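Tae4 (Agrobacterium tumefaciens, PDB 6IJF) is probably a type VI secretion amidase effector that cuts amide bonds in the peptidoglycan of rival bacteria. Local coordinates at residues G113-V118 / I156-L161; G117-N122 / D134-G139; G130-L135 / A146-Y151; N12-D17 / V52-V57. All coordinates share one frame; numbering follows the deposited sequence. Where two conformers were deposited one is given.

Contact 1. Residues G113-V118 / I156-L161; sequences GARNGV and IWFWPL
Phe158 meets Arg115, which lies just before strand 116-122. Its CG stands anti to the backbone N (chi1 -179°), which carries the ring across to Arg115. Phe158 CE2 lies over one face of the guanidinium, 3.6 Å from Arg115 CZ. The two planes are 75° apart, so the ring presents its rim and not its face. The guanidinium is held from elsewhere: Asp101 forms a salt bridge with NH2, and the carbonyls of Gly111 and Ile112 accept hydrogen bonds. Trp159 makes a two-way backbone pair with Val118. Its N donates to Val118 O (2.9 Å), and its O accepts from Val118 N (3.1 Å). The indole runs past the valine, with CE3 3.7 Å from Val118 CG1, while NE1 bonds to Gly98 O. Pro160 follows, opposite Gly117 in a non-hydrogen-bonded pair. Its CG reaches to 3.4 Å from Arg115 NH1. Leu161 N then donates an almost straight bond to Asn116 O (2.8 Å, 172°), as the chain turns a corner. Leu161 CD1 packs loosely on Val118 CG2. These bonds join strand 155-160 to strand 116-122 in the central antiparallel sheet, consistent with the papain-like fold of the family's clan.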
loop_
_atom_site.group_PDB
_atom_site.type_symbol
_atom_site.label_atom_id
_atom_site.label_comp_id
_atom_site.label_asym_id
_atom_site.label_seq_id
_atom_site.Cartn_x
_atom_site.Cartn_y
_atom_site.Cartn_z
ATOM N N GLY C 113 5.750 -14.155 17.367
ATOM C CA GLY C 113 4.608 -14.138 18.295
ATOM C C GLY C 113 4.528 -12.818 19.033
ATOM O O GLY C 113 4.614 -11.761 18.363
ATOM N N ALA C 114 4.420 -12.858 20.364
ATOM C CA ALA C 114 4.286 -11.646 21.204
ATOM C C ALA C 114 5.674 -11.191 21.688
ATOM O O ALA C 114 5.750 -10.220 22.454
ATOM C CB ALA C 114 3.322 -11.899 22.348
ATOM N N ARG C 115 6.729 -11.838 21.203
ATOM C CA ARG C 115 8.126 -11.581 21.642
ATOM C C ARG C 115 8.641 -10.328 20.916
ATOM O O ARG C 115 8.053 -9.920 19.872
ATOM C CB ARG C 115 8.976 -12.846 21.470
ATOM C CG ARG C 115 8.379 -14.083 22.144
ATOM C CD ARG C 115 9.229 -15.328 22.023
ATOM N NE ARG C 115 9.367 -15.771 20.641
ATOM C CZ ARG C 115 10.369 -16.523 20.194
ATOM N NH1 ARG C 115 11.317 -16.916 21.022
ATOM N NH2 ARG C 115 10.446 -16.883 18.928
ATOM N N ASN C 116 9.620 -9.677 21.539
ATOM C CA ASN C 116 10.349 -8.500 21.024
ATOM C C ASN C 116 11.809 -8.929 20.911
ATOM O O ASN C 116 12.262 -9.789 21.709
ATOM C CB ASN C 116 10.205 -7.276 21.929
ATOM C CG ASN C 116 8.779 -6.948 22.312
ATOM O OD1 ASN C 116 8.488 -6.706 23.484
ATOM N ND2 ASN C 116 7.884 -6.898 21.347
ATOM N N GLY C 117 12.521 -8.384 19.943
ATOM C CA GLY C 117 13.957 -8.670 19.822
ATOM C C GLY C 117 14.576 -8.117 18.574
ATOM O O GLY C 117 14.098 -7.088 18.060
ATOM N N VAL C 118 15.687 -8.712 18.175
ATOM C CA VAL C 118 16.456 -8.305 16.972
ATOM C C VAL C 118 16.068 -9.273 15.869
ATOM O O VAL C 118 15.838 -10.447 16.187
ATOM C CB VAL C 118 17.975 -8.338 17.229
ATOM C CG1 VAL C 118 18.747 -7.956 15.983
ATOM C CG2 VAL C 118 18.350 -7.461 18.411
ATOM N N ILE C 156 14.698 -15.806 7.888
ATOM C CA ILE C 156 14.519 -14.744 8.896
ATOM C C ILE C 156 15.091 -15.277 10.200
ATOM O O ILE C 156 14.658 -16.365 10.633
ATOM C CB ILE C 156 13.035 -14.383 8.983
ATOM C CG1 ILE C 156 12.547 -13.898 7.615
ATOM C CG2 ILE C 156 12.792 -13.390 10.104
ATOM C CD1 ILE C 156 11.068 -13.787 7.481
ATOM N N TRP C 157 16.035 -14.544 10.788
ATOM C CA TRP C 157 16.586 -14.900 12.113
ATOM C C TRP C 157 15.961 -13.986 13.152
ATOM O O TRP C 157 15.973 -12.749 12.970
ATOM C CB TRP C 157 18.107 -14.798 12.140
ATOM C CG TRP C 157 18.820 -15.751 11.242
ATOM C CD1 TRP C 157 18.325 -16.883 10.666
ATOM C CD2 TRP C 157 20.211 -15.690 10.893
ATOM N NE1 TRP C 157 19.307 -17.511 9.956
ATOM C CE2 TRP C 157 20.476 -16.805 10.073
ATOM C CE3 TRP C 157 21.251 -14.804 11.186
ATOM C CZ2 TRP C 157 21.745 -17.057 9.549
ATOM C CZ3 TRP C 157 22.498 -15.041 10.658
ATOM C CH2 TRP C 157 22.741 -16.154 9.848
ATOM N N PHE C 158 15.476 -14.569 14.230
ATOM C CA PHE C 158 14.914 -13.822 15.379
ATOM C C PHE C 158 15.706 -14.144 16.645
ATOM O O PHE C 158 15.807 -15.324 17.024
ATOM C CB PHE C 158 13.440 -14.170 15.544
ATOM C CG PHE C 158 12.789 -13.434 16.671
ATOM C CD1 PHE C 158 12.893 -12.065 16.758
ATOM C CD2 PHE C 158 12.108 -14.122 17.672
ATOM C CE1 PHE C 158 12.332 -11.377 17.824
ATOM C CE2 PHE C 158 11.541 -13.433 18.734
ATOM C CZ PHE C 158 11.644 -12.061 18.802
ATOM N N TRP C 159 16.200 -13.103 17.311
ATOM C CA TRP C 159 16.783 -13.173 18.685
ATOM C C TRP C 159 15.813 -12.545 19.680
ATOM O O TRP C 159 15.721 -11.321 19.767
ATOM C CB TRP C 159 18.106 -12.425 18.729
ATOM C CG TRP C 159 19.218 -12.942 17.872
ATOM C CD1 TRP C 159 20.167 -13.835 18.256
ATOM C CD2 TRP C 159 19.611 -12.492 16.560
ATOM N NE1 TRP C 159 21.099 -13.997 17.271
ATOM C CE2 TRP C 159 20.815 -13.156 16.236
ATOM C CE3 TRP C 159 19.089 -11.590 15.632
ATOM C CZ2 TRP C 159 21.449 -12.998 15.013
ATOM C CZ3 TRP C 159 19.738 -11.411 14.441
ATOM C CH2 TRP C 159 20.903 -12.103 14.131
ATOM N N PRO C 160 15.047 -13.336 20.462
ATOM C CA PRO C 160 14.134 -12.764 21.454
ATOM C C PRO C 160 14.893 -12.115 22.627
ATOM O O PRO C 160 15.904 -12.641 22.993
ATOM C CB PRO C 160 13.312 -13.970 21.929
ATOM C CG PRO C 160 14.195 -15.151 21.661
ATOM C CD PRO C 160 15.016 -14.806 20.435
ATOM N N LEU C 161 14.412 -10.976 23.131
ATOM C CA LEU C 161 14.983 -10.234 24.289
ATOM C C LEU C 161 13.897 -9.921 25.328
ATOM O O LEU C 161 14.214 -9.727 26.525
ATOM C CB LEU C 161 15.603 -8.936 23.769
ATOM C CG LEU C 161 16.834 -9.104 22.897
ATOM C CD1 LEU C 161 17.324 -7.742 22.482
ATOM C CD2 LEU C 161 17.938 -9.899 23.601
#

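Contact 2. Residues G117-N122 / D134-G139; sequences GVVAFN and DLVRGG
Gly117 O is approached by two neighbouring residues of strand 131-137. Val136 N donates a hydrogen bond to it at 2.9 Å, and Leu135 CA adds a CA-H...O contact at 3.4 Å. The donor Gly117 N completes the pair by bonding to Val136 O. Two residues along, the pattern repeats. Val119 N donates to Asp134 O (2.9 Å), and Asp134 N returns a more bent bond to Val119 O (3.0 Å, 141°). Val118 and Leu135 sit between these pairs as a non-hydrogen-bonded pair. Their methyls meet on one side of the sheet, Val118 CG2 to Leu135 CD2 at 3.9 Å. On the other side Val119 and Val136 lie at about a right angle to each other. Each places CG1 between its own backbone N and carbonyl carbon (chi1 61° in both). Val136 CG1 thereby rests 3.9 Å from Val119 CB, and Val119 CG1 turns toward Val136 CB. Cys145 and strand 155-160 add to the packing on this valine side. Asp134 projects here too, and its OD1 accepts from Leu135 N at 2.8 Å through the anti lone pair. That bond, with those from His132, Ser147 and Ala148 to OD2, fixes the carboxylate. The result is the beta hairpin of strands 116-122 and 131-137 in the middle of the antiparallel sheet. Its second strand carries His132 and Asp134, probably part of a Cys-His-Asp site of the papain-like clan.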
loop_
_atom_site.group_PDB
_atom_site.type_symbol
_atom_site.label_atom_id
_atom_site.label_comp_id
_atom_site.label_asym_id
_atom_site.label_seq_id
_atom_site.Cartn_x
_atom_site.Cartn_y
_atom_site.Cartn_z
ATOM N N GLY C 117 12.521 -8.384 19.943
ATOM C CA GLY C 117 13.957 -8.670 19.822
ATOM C C GLY C 117 14.576 -8.117 18.574
ATOM O O GLY C 117 14.098 -7.088 18.060
ATOM N N VAL C 118 15.687 -8.712 18.175
ATOM C CA VAL C 118 16.456 -8.305 16.972
ATOM C C VAL C 118 16.068 -9.273 15.869
ATOM O O VAL C 118 15.838 -10.447 16.187
ATOM C CB VAL C 118 17.975 -8.338 17.229
ATOM C CG1 VAL C 118 18.747 -7.956 15.983
ATOM C CG2 VAL C 118 18.350 -7.461 18.411
ATOM N N VAL C 119 15.957 -8.791 14.644
ATOM C CA VAL C 119 15.538 -9.640 13.498
ATOM C C VAL C 119 16.482 -9.371 12.333
ATOM O O VAL C 119 16.801 -8.203 12.095
ATOM C CB VAL C 119 14.064 -9.415 13.111
ATOM C CG1 VAL C 119 13.790 -7.981 12.687
ATOM C CG2 VAL C 119 13.628 -10.411 12.050
ATOM N N ALA C 120 16.857 -10.425 11.621
ATOM C CA ALA C 120 17.653 -10.363 10.385
ATOM C C ALA C 120 16.883 -11.054 9.271
ATOM O O ALA C 120 16.515 -12.229 9.441
ATOM C CB ALA C 120 18.989 -11.005 10.625
ATOM N N PHE C 121 16.607 -10.306 8.213
ATOM C CA PHE C 121 15.970 -10.759 6.958
ATOM C C PHE C 121 17.113 -11.012 5.985
ATOM O O PHE C 121 17.724 -10.029 5.531
ATOM C CB PHE C 121 14.969 -9.725 6.448
ATOM C CG PHE C 121 13.886 -9.358 7.437
ATOM C CD1 PHE C 121 12.730 -10.124 7.560
ATOM C CD2 PHE C 121 14.002 -8.228 8.222
ATOM C CE1 PHE C 121 11.744 -9.774 8.466
ATOM C CE2 PHE C 121 12.993 -7.854 9.097
ATOM C CZ PHE C 121 11.875 -8.635 9.238
ATOM N N ASN C 122 17.410 -12.285 5.711
ATOM C CA ASN C 122 18.601 -12.681 4.910
ATOM C C ASN C 122 18.207 -12.909 3.451
ATOM O O ASN C 122 17.240 -13.664 3.224
ATOM C CB ASN C 122 19.266 -13.930 5.473
ATOM C CG ASN C 122 19.503 -13.826 6.954
ATOM O OD1 ASN C 122 18.921 -14.586 7.738
ATOM N ND2 ASN C 122 20.285 -12.841 7.355
ATOM N N ASP C 134 17.208 -5.279 12.090
ATOM C CA ASP C 134 16.246 -4.309 12.652
ATOM C C ASP C 134 15.843 -4.816 14.029
ATOM O O ASP C 134 16.269 -5.915 14.422
ATOM C CB ASP C 134 15.027 -4.148 11.722
ATOM C CG ASP C 134 14.338 -2.795 11.777
ATOM O OD1 ASP C 134 14.389 -2.142 12.829
ATOM O OD2 ASP C 134 13.833 -2.363 10.736
ATOM N N LEU C 135 15.070 -4.004 14.736
ATOM C CA LEU C 135 14.392 -4.379 15.995
ATOM C C LEU C 135 12.928 -4.616 15.685
ATOM O O LEU C 135 12.342 -3.898 14.868
ATOM C CB LEU C 135 14.512 -3.261 17.046
ATOM C CG LEU C 135 15.941 -2.809 17.375
ATOM C CD1 LEU C 135 15.938 -1.846 18.525
ATOM C CD2 LEU C 135 16.872 -3.979 17.646
ATOM N N VAL C 136 12.342 -5.597 16.333
ATOM C CA VAL C 136 10.944 -5.980 16.029
ATOM C C VAL C 136 10.177 -6.089 17.341
ATOM O O VAL C 136 10.764 -6.525 18.348
ATOM C CB VAL C 136 10.898 -7.267 15.190
ATOM C CG1 VAL C 136 11.520 -8.467 15.895
ATOM C CG2 VAL C 136 9.462 -7.577 14.738
ATOM N N ARG C 137 8.926 -5.652 17.314
ATOM C CA ARG C 137 7.922 -5.882 18.383
ATOM C C ARG C 137 6.829 -6.792 17.826
ATOM O O ARG C 137 6.177 -6.405 16.841
ATOM C CB ARG C 137 7.315 -4.554 18.856
ATOM C CG ARG C 137 8.290 -3.623 19.554
ATOM C CD ARG C 137 7.505 -2.386 20.029
ATOM N NE ARG C 137 8.340 -1.568 20.897
ATOM C CZ ARG C 137 8.640 -1.845 22.159
ATOM N NH1 ARG C 137 8.121 -2.899 22.765
ATOM N NH2 ARG C 137 9.445 -1.041 22.839
ATOM N N GLY C 138 6.677 -7.984 18.392
ATOM C CA GLY C 138 5.538 -8.874 18.116
ATOM C C GLY C 138 4.276 -8.320 18.767
ATOM O O GLY C 138 4.351 -7.711 19.834
ATOM N N GLY C 139 3.158 -8.354 18.061
ATOM C CA GLY C 139 1.853 -7.919 18.588
ATOM C C GLY C 139 0.767 -8.806 18.037
ATOM O O GLY C 139 1.098 -9.714 17.241
#

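Contact 3. Residues G130-L135 / A146-Y151; sequences GGHIDL and ASACYY
His132 (chi1 -180°) and Asp134 (chi1 -151°) both carry CG anti to the backbone N, and both side chains swing from the strand toward residues 146-151. Asp134 OD2 takes three bonds. His132 NE2 donates to Asp134 OD2 at 2.8 Å, close to the imidazole plane; it meets the oxygen on the anti side but well out of the carboxylate plane. Ser147 N comes to the syn lone pair of Asp134 OD2 at 2.9 Å. Ala148 N arrives 2.8 Å from Asp134 OD2, almost in line with the C-O bond. The buried carboxylate is thus fixed by the loop amides, and it in turn orients the imidazole. Tyr150 turns an edge to one face of His132 in an offset edge-to-face pair, with centroids 5.3 Å apart and planes at 65°. Its OH bonds to a polar side chain on the chain of another protein. At the far end Ala146 N donates to Leu135 O (2.9 Å), tying loop to strand. The disulfide Cys145-Cys149 links this loop to strand 144-145. His132 also touches Cys48 on helix 48-58. The geometry is consistent with the Cys-His-Asp triad of a papain-like amidase, with the aspartate positioned by backbone amides.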
loop_
_atom_site.group_PDB
_atom_site.type_symbol
_atom_site.label_atom_id
_atom_site.label_comp_id
_atom_site.label_asym_id
_atom_site.label_seq_id
_atom_site.Cartn_x
_atom_site.Cartn_y
_atom_site.Cartn_z
ATOM N N GLY C 130 23.460 -8.160 1.978
ATOM C CA GLY C 130 23.219 -9.273 2.925
ATOM C C GLY C 130 21.744 -9.395 3.304
ATOM O O GLY C 130 21.274 -10.514 3.600
ATOM N N GLY C 131 20.995 -8.291 3.259
ATOM C CA GLY C 131 19.618 -8.243 3.768
ATOM C C GLY C 131 19.462 -7.106 4.756
ATOM O O GLY C 131 20.131 -6.076 4.587
ATOM N N HIS C 132 18.529 -7.245 5.688
ATOM C CA HIS C 132 18.076 -6.140 6.569
ATOM C C HIS C 132 18.123 -6.640 8.000
ATOM O O HIS C 132 17.645 -7.754 8.270
ATOM C CB HIS C 132 16.671 -5.678 6.170
ATOM C CG HIS C 132 16.149 -4.559 7.005
ATOM N ND1 HIS C 132 16.695 -3.302 6.942
ATOM C CD2 HIS C 132 15.159 -4.517 7.929
ATOM C CE1 HIS C 132 16.061 -2.513 7.800
ATOM N NE2 HIS C 132 15.093 -3.228 8.400
ATOM N N ILE C 133 18.694 -5.834 8.883
ATOM C CA ILE C 133 18.669 -6.118 10.342
ATOM C C ILE C 133 17.976 -4.964 11.056
ATOM O O ILE C 133 18.103 -3.795 10.599
ATOM C CB ILE C 133 20.099 -6.393 10.841
ATOM C CG1 ILE C 133 20.057 -6.991 12.237
ATOM C CG2 ILE C 133 20.984 -5.148 10.728
ATOM C CD1 ILE C 133 21.371 -7.598 12.664
ATOM N N ASP C 134 17.208 -5.279 12.090
ATOM C CA ASP C 134 16.246 -4.309 12.652
ATOM C C ASP C 134 15.843 -4.816 14.029
ATOM O O ASP C 134 16.269 -5.915 14.422
ATOM C CB ASP C 134 15.027 -4.148 11.722
ATOM C CG ASP C 134 14.338 -2.795 11.777
ATOM O OD1 ASP C 134 14.389 -2.142 12.829
ATOM O OD2 ASP C 134 13.833 -2.363 10.736
ATOM N N LEU C 135 15.070 -4.004 14.736
ATOM C CA LEU C 135 14.392 -4.379 15.995
ATOM C C LEU C 135 12.928 -4.616 15.685
ATOM O O LEU C 135 12.342 -3.898 14.868
ATOM C CB LEU C 135 14.512 -3.261 17.046
ATOM C CG LEU C 135 15.941 -2.809 17.375
ATOM C CD1 LEU C 135 15.938 -1.846 18.525
ATOM C CD2 LEU C 135 16.872 -3.979 17.646
ATOM N N ALA C 146 11.117 -1.607 13.571
ATOM C CA ALA C 146 11.406 -0.193 13.870
ATOM C C ALA C 146 11.637 0.595 12.578
ATOM O O ALA C 146 11.180 1.763 12.521
ATOM C CB ALA C 146 12.573 -0.109 14.823
ATOM N N SER C 147 12.315 0.012 11.584
ATOM C CA SER C 147 12.598 0.665 10.284
ATOM C C SER C 147 11.840 0.019 9.118
ATOM O O SER C 147 11.227 0.767 8.326
ATOM C CB SER C 147 14.061 0.703 10.009
ATOM O OG SER C 147 14.672 1.709 10.749
ATOM N N ALA C 148 11.868 -1.302 8.970
ATOM C CA ALA C 148 11.208 -1.987 7.839
ATOM C C ALA C 148 11.244 -3.492 8.057
ATOM O O ALA C 148 12.215 -3.968 8.635
ATOM C CB ALA C 148 11.950 -1.625 6.564
ATOM N N CYS C 149 10.248 -4.220 7.584
ATOM C CA CYS C 149 10.230 -5.707 7.605
ATOM C C CYS C 149 10.354 -6.190 6.149
ATOM O O CYS C 149 9.830 -5.511 5.241
ATOM C CB CYS C 149 8.979 -6.254 8.301
ATOM S SG CYS C 149 7.525 -5.777 7.365
ATOM N N TYR C 150 11.036 -7.305 5.903
ATOM C CA TYR C 150 11.244 -7.870 4.541
ATOM C C TYR C 150 10.919 -9.365 4.574
ATOM O O TYR C 150 11.810 -10.211 4.540
ATOM C CB TYR C 150 12.672 -7.634 4.055
ATOM C CG TYR C 150 12.914 -6.216 3.636
ATOM C CD1 TYR C 150 12.567 -5.783 2.367
ATOM C CD2 TYR C 150 13.472 -5.304 4.515
ATOM C CE1 TYR C 150 12.807 -4.483 1.963
ATOM C CE2 TYR C 150 13.701 -3.997 4.124
ATOM C CZ TYR C 150 13.388 -3.591 2.842
ATOM O OH TYR C 150 13.575 -2.292 2.494
ATOM N N TYR C 151 9.643 -9.691 4.710
ATOM C CA TYR C 151 9.182 -11.097 4.731
ATOM C C TYR C 151 9.366 -11.719 3.342
ATOM O O TYR C 151 9.305 -12.929 3.262
ATOM C CB TYR C 151 7.735 -11.190 5.201
ATOM C CG TYR C 151 7.528 -11.171 6.687
ATOM C CD1 TYR C 151 7.796 -10.040 7.449
ATOM C CD2 TYR C 151 6.979 -12.266 7.330
ATOM C CE1 TYR C 151 7.572 -10.020 8.808
ATOM C CE2 TYR C 151 6.734 -12.253 8.682
ATOM C CZ TYR C 151 7.023 -11.127 9.432
ATOM O OH TYR C 151 6.783 -11.121 10.780
#

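Contact 4. Residues N12-D17 / V52-V57; sequences NYPSSD and VSIAFV
Tyr13 and Ala55 bring a loop unusually close to a helix, with their CA atoms 4.4 Å apart and no hydrogen bond between the two segments. The small alanine side chain is consistent with so close an approach. Its CB lies 3.8 Å from Tyr13 CA and 3.9 Å from Tyr13 CB, so the loop backbone rests almost directly on the helix surface. Asn12 comes in beside it. The carbonyl Asn12 O sits 3.6 Å from Ala55 CA, and Asn12 CB faces the helix carbonyl Ala55 O. Tyr13 turns its CG anti to the backbone N (chi1 175°), which lays the ring alongside the helix toward Val52. One rim does the touching: Tyr13 CE1 is 3.9 Å from Val52 CG2, and Ala55 CB also lies near the plane of the ring. Pro14 covers the next part of the helix, with CD 4.2 Å from Ile54 CG2. The packing between side chains is apolar throughout. Tyr13 OH hydrogen-bonds to Ser147 OG, so the loop after helix 6-11 is fitted between helix 48-58 and the loop that holds Ser147. The Tyr13 ring also touches Asp134. Helix 48-58 begins with Cys48, the likely nucleophile. The contact thus packs the N-terminal loop against the cysteine-bearing helix that is a hallmark of the papain-like fold.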
loop_
_atom_site.group_PDB
_atom_site.type_symbol
_atom_site.label_atom_id
_atom_site.label_comp_id
_atom_site.label_asym_id
_atom_site.label_seq_id
_atom_site.Cartn_x
_atom_site.Cartn_y
_atom_site.Cartn_z
ATOM N N ASN C 12 16.982 3.580 22.246
ATOM C CA ASN C 12 18.257 4.118 21.681
ATOM C C ASN C 12 18.354 3.955 20.154
ATOM O O ASN C 12 19.400 4.357 19.582
ATOM C CB ASN C 12 19.445 3.465 22.380
ATOM C CG ASN C 12 19.668 4.031 23.769
ATOM O OD1 ASN C 12 20.058 3.310 24.703
ATOM N ND2 ASN C 12 19.479 5.332 23.900
ATOM N N TYR C 13 17.353 3.361 19.512
ATOM C CA TYR C 13 17.429 2.994 18.068
ATOM C C TYR C 13 16.945 4.163 17.209
ATOM O O TYR C 13 15.801 4.610 17.343
ATOM C CB TYR C 13 16.646 1.706 17.787
ATOM C CG TYR C 13 16.587 1.353 16.314
ATOM C CD1 TYR C 13 17.617 0.670 15.689
ATOM C CD2 TYR C 13 15.514 1.747 15.532
ATOM C CE1 TYR C 13 17.577 0.374 14.343
ATOM C CE2 TYR C 13 15.438 1.420 14.185
ATOM C CZ TYR C 13 16.482 0.743 13.581
ATOM O OH TYR C 13 16.421 0.508 12.234
ATOM N N PRO C 14 17.774 4.672 16.273
ATOM C CA PRO C 14 17.320 5.650 15.279
ATOM C C PRO C 14 16.701 4.986 14.037
ATOM O O PRO C 14 17.373 4.237 13.307
ATOM C CB PRO C 14 18.630 6.399 14.980
ATOM C CG PRO C 14 19.669 5.317 15.028
ATOM C CD PRO C 14 19.190 4.328 16.084
ATOM N N SER C 15 15.419 5.233 13.795
ATOM C CA SER C 15 14.649 4.574 12.711
ATOM C C SER C 15 14.830 5.321 11.388
ATOM O O SER C 15 14.929 6.566 11.393
ATOM C CB SER C 15 13.197 4.461 13.126
ATOM O OG SER C 15 12.370 4.101 12.024
ATOM N N SER C 16 14.815 4.617 10.253
ATOM C CA SER C 16 14.789 5.235 8.898
ATOM C C SER C 16 13.342 5.485 8.419
ATOM O O SER C 16 13.164 5.963 7.271
ATOM C CB SER C 16 15.552 4.387 7.889
ATOM O OG SER C 16 15.061 3.073 7.886
ATOM N N ASP C 17 12.341 5.177 9.249
ATOM C CA ASP C 17 10.901 5.266 8.898
ATOM C C ASP C 17 10.362 6.593 9.419
ATOM O O ASP C 17 10.251 6.790 10.625
ATOM C CB ASP C 17 10.132 4.065 9.437
ATOM C CG ASP C 17 8.627 4.098 9.163
ATOM O OD1 ASP C 17 8.134 5.061 8.586
ATOM O OD2 ASP C 17 7.968 3.147 9.522
ATOM N N VAL C 52 21.371 -0.275 13.965
ATOM C CA VAL C 52 21.366 -1.311 15.040
ATOM C C VAL C 52 22.646 -1.200 15.893
ATOM O O VAL C 52 22.524 -1.290 17.153
ATOM C CB VAL C 52 21.128 -2.728 14.490
ATOM C CG1 VAL C 52 21.350 -3.773 15.587
ATOM C CG2 VAL C 52 19.723 -2.865 13.902
ATOM N N SER C 53 23.807 -0.974 15.285
ATOM C CA SER C 53 25.092 -0.738 16.027
ATOM C C SER C 53 24.911 0.388 17.051
ATOM O O SER C 53 25.218 0.184 18.238
ATOM C CB SER C 53 26.229 -0.403 15.097
ATOM O OG SER C 53 26.510 -1.443 14.201
ATOM N N ILE C 54 24.327 1.511 16.641
ATOM C CA ILE C 54 24.153 2.717 17.512
ATOM C C ILE C 54 23.243 2.375 18.692
ATOM O O ILE C 54 23.580 2.761 19.839
ATOM C CB ILE C 54 23.639 3.898 16.685
ATOM C CG1 ILE C 54 24.763 4.414 15.798
ATOM C CG2 ILE C 54 23.069 4.983 17.579
ATOM C CD1 ILE C 54 24.317 5.284 14.667
ATOM N N ALA C 55 22.151 1.650 18.444
ATOM C CA ALA C 55 21.234 1.215 19.512
ATOM C C ALA C 55 22.026 0.460 20.602
ATOM O O ALA C 55 21.818 0.744 21.819
ATOM C CB ALA C 55 20.110 0.391 18.945
ATOM N N PHE C 56 22.899 -0.461 20.200
ATOM C CA PHE C 56 23.714 -1.284 21.147
ATOM C C PHE C 56 24.723 -0.384 21.886
ATOM O O PHE C 56 24.717 -0.372 23.137
ATOM C CB PHE C 56 24.379 -2.462 20.428
ATOM C CG PHE C 56 23.481 -3.678 20.342
ATOM C CD1 PHE C 56 23.345 -4.522 21.421
ATOM C CD2 PHE C 56 22.694 -3.914 19.229
ATOM C CE1 PHE C 56 22.501 -5.630 21.375
ATOM C CE2 PHE C 56 21.844 -5.011 19.176
ATOM C CZ PHE C 56 21.770 -5.880 20.246
ATOM N N VAL C 57 25.518 0.372 21.144
ATOM C CA VAL C 57 26.536 1.294 21.725
ATOM C C VAL C 57 25.879 2.193 22.767
ATOM O O VAL C 57 26.376 2.241 23.881
ATOM C CB VAL C 57 27.205 2.130 20.634
ATOM C CG1 VAL C 57 27.994 3.282 21.233
ATOM C CG2 VAL C 57 28.077 1.262 19.762
#

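Overall arrangement
Contact 4 closes first along the chain, before the other three open. Contacts 1 and 2 both start on strand 116-122, and contact 3 lies within the span between the segments of contact 1. These three share one antiparallel sheet. Contacts 1 and 2 have centres about 5 Å apart and share Gly117 and Val118. Contacts 2 and 3 have centres about 7 Å apart and share Asp134 and Leu135. Contact 4 lies about 12 Å from contact 3, between centres; Tyr13 bonds to Ser147, and Ser15 to Ala146. Helix 48-58 packs on the sheet, with Phe56 touching Val118. Sheet and helix thus bring together Cys48, His132 and Asp134, the probable catalytic centre.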